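BDI_3064 protein (Parabacteroides distasonis ATCC 8503, PDB 5Z06) hydrolyses linear beta-1,2-glucan and beta-1,2-glucooligosaccharides of four or more units as an exo-type enzyme, releasing sophorose from the non-reducing end. Local coordinates at residues 11-16 with 47-52. Residues are numbered along the deposited sequence; the frame is centred on the assembly and turned at random.
With CA (calcium ion), chain C.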
loop_
_atom_site.group_PDB
_atom_site.type_symbol
_atom_site.label_atom_id
_atom_site.label_comp_id
_atom_site.label_asym_id
_atom_site.label_seq_id
_atom_site.Cartn_x
_atom_site.Cartn_y
_atom_site.Cartn_z
ATOM N N PHE A 11 0.284 8.380 17.364
ATOM C CA PHE A 11 -0.351 7.115 17.623
ATOM C C PHE A 11 -1.850 7.258 17.661
ATOM O O PHE A 11 -2.372 8.117 18.367
ATOM C CB PHE A 11 0.118 6.562 18.957
ATOM C CG PHE A 11 -0.463 5.234 19.269
ATOM C CD1 PHE A 11 0.118 4.090 18.760
ATOM C CD2 PHE A 11 -1.603 5.123 20.046
ATOM C CE1 PHE A 11 -0.416 2.856 19.025
ATOM C CE2 PHE A 11 -2.147 3.879 20.312
ATOM C CZ PHE A 11 -1.555 2.744 19.805
ATOM N N GLU A 12 -2.534 6.417 16.906
ATOM C CA GLU A 12 -3.965 6.219 17.051
ATOM C C GLU A 12 -4.250 4.797 17.519
ATOM O O GLU A 12 -4.943 4.588 18.513
ATOM C CB GLU A 12 -4.657 6.468 15.731
ATOM C CG GLU A 12 -6.159 6.275 15.798
ATOM C CD GLU A 12 -6.845 6.866 14.593
ATOM O OE1 GLU A 12 -6.621 6.357 13.473
ATOM O OE2 GLU A 12 -7.580 7.853 14.778
ATOM N N ASN A 13 -3.733 3.832 16.772
ATOM C CA ASN A 13 -3.925 2.403 17.040
ATOM C C ASN A 13 -2.755 1.648 16.458
ATOM O O ASN A 13 -2.213 2.034 15.435
ATOM C CB ASN A 13 -5.224 1.894 16.383
ATOM C CG ASN A 13 -6.460 2.201 17.207
ATOM O OD1 ASN A 13 -6.469 1.993 18.414
ATOM N ND2 ASN A 13 -7.516 2.680 16.561
ATOM N N SER A 14 -2.358 0.583 17.125
ATOM C CA SER A 14 -1.367 -0.340 16.591
ATOM C C SER A 14 -2.130 -1.361 15.786
ATOM O O SER A 14 -3.067 -1.978 16.310
ATOM C CB SER A 14 -0.612 -1.023 17.710
ATOM O OG SER A 14 0.425 -1.808 17.197
ATOM N N LEU A 15 -1.768 -1.514 14.514
ATOM C CA LEU A 15 -2.331 -2.576 13.685
ATOM C C LEU A 15 -1.832 -3.942 14.108
ATOM O O LEU A 15 -2.465 -4.941 13.809
ATOM C CB LEU A 15 -2.037 -2.330 12.198
ATOM C CG LEU A 15 -2.642 -1.037 11.627
ATOM C CD1 LEU A 15 -2.270 -0.829 10.167
ATOM C CD2 LEU A 15 -4.160 -1.055 11.787
ATOM N N MET A 16 -0.706 -3.987 14.808
ATOM C CA MET A 16 -0.222 -5.229 15.408
ATOM C C MET A 16 -0.525 -5.267 16.901
ATOM O O MET A 16 -0.544 -4.243 17.560
ATOM C CB MET A 16 1.288 -5.387 15.168
ATOM C CG MET A 16 1.678 -5.507 13.710
ATOM S SD MET A 16 0.878 -6.887 12.867
ATOM C CE MET A 16 2.197 -8.086 12.746
ATOM N N ALA A 47 -8.473 1.537 25.702
ATOM C CA ALA A 47 -8.253 2.422 24.594
ATOM C C ALA A 47 -9.283 3.520 24.652
ATOM O O ALA A 47 -10.459 3.272 25.010
ATOM C CB ALA A 47 -8.394 1.670 23.273
ATOM N N PHE A 48 -8.854 4.722 24.271
ATOM C CA PHE A 48 -9.803 5.753 23.920
ATOM C C PHE A 48 -10.371 5.503 22.517
ATOM O O PHE A 48 -11.557 5.246 22.385
ATOM C CB PHE A 48 -9.218 7.157 24.017
ATOM C CG PHE A 48 -10.255 8.190 23.814
ATOM C CD1 PHE A 48 -11.134 8.481 24.855
ATOM C CD2 PHE A 48 -10.462 8.765 22.563
ATOM C CE1 PHE A 48 -12.163 9.377 24.675
ATOM C CE2 PHE A 48 -11.486 9.667 22.380
ATOM C CZ PHE A 48 -12.334 9.975 23.438
ATOM N N THR A 49 -9.549 5.609 21.468
ATOM C CA THR A 49 -9.964 5.085 20.154
ATOM C C THR A 49 -9.765 3.586 20.204
ATOM O O THR A 49 -8.631 3.127 20.337
ATOM C CB THR A 49 -9.190 5.612 18.961
ATOM O OG1 THR A 49 -7.797 5.545 19.233
ATOM C CG2 THR A 49 -9.618 7.009 18.643
ATOM N N PRO A 50 -10.869 2.830 20.121
ATOM C CA PRO A 50 -10.778 1.415 20.232
ATOM C C PRO A 50 -9.882 0.776 19.204
ATOM O O PRO A 50 -9.568 1.335 18.123
ATOM C CB PRO A 50 -12.210 0.944 20.008
ATOM C CG PRO A 50 -12.830 2.032 19.235
ATOM C CD PRO A 50 -12.262 3.241 19.878
ATOM N N GLY A 51 -9.611 -0.466 19.569
ATOM C CA GLY A 51 -8.461 -1.174 19.208
ATOM C C GLY A 51 -7.692 -1.108 20.518
ATOM O O GLY A 51 -7.940 -1.858 21.454
ATOM N N ASN A 52 -6.762 -0.168 20.586
ATOM C CA ASN A 52 -5.719 -0.274 21.556
ATOM C C ASN A 52 -5.091 1.053 21.890
ATOM O O ASN A 52 -5.372 2.094 21.277
ATOM C CB ASN A 52 -4.687 -1.309 21.084
ATOM C CG ASN A 52 -4.143 -1.008 19.706
ATOM O OD1 ASN A 52 -3.684 0.095 19.446
ATOM N ND2 ASN A 52 -4.186 -1.989 18.822
HETATM CA CA CA C . -6.432 3.824 20.047
#
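Thr49 and Asn52 meet Glu12 and Asn13 around a calcium ion tying together two loops of an N-terminal antiparallel beta-domain, one following strand 9-11, the other leading into strand 53-59. Thr49 chelates the metal with both its carbonyl O and its OG1 (OG1 2.3 Å from the calcium); chi1 of 47° puts OG1 between the backbone N and carbonyl carbon, letting it and O reach one ion, and Asp176 accepts its hydrogen bond. Pro50, whose ring restricts phi, offers its O to Asn13 ND2 in a weak, bent bond (2.9 Å, 123°). Gly51 takes a positive phi, readily adopted without a side chain, and its CA packs near Asn13 OD1. Asn13 OD1 both binds the calcium at 2.5 Å and accepts Asn52 N, which lies tilted from its carbonyl plane. Glu12 O, Asn52 O and Asp175, from strand 169-180, complete the protein ligands, the carboxylate supplying negative charge that the neutral oxygens lack. The Asn52 amide suits its place by pairing with both polar backbone atoms of Ser14: OD1 receives Ser14 N on an in-plane lone pair at 2.7 Å, and ND2 donates to Ser14 O at 2.7 Å, nearly straight at 166°.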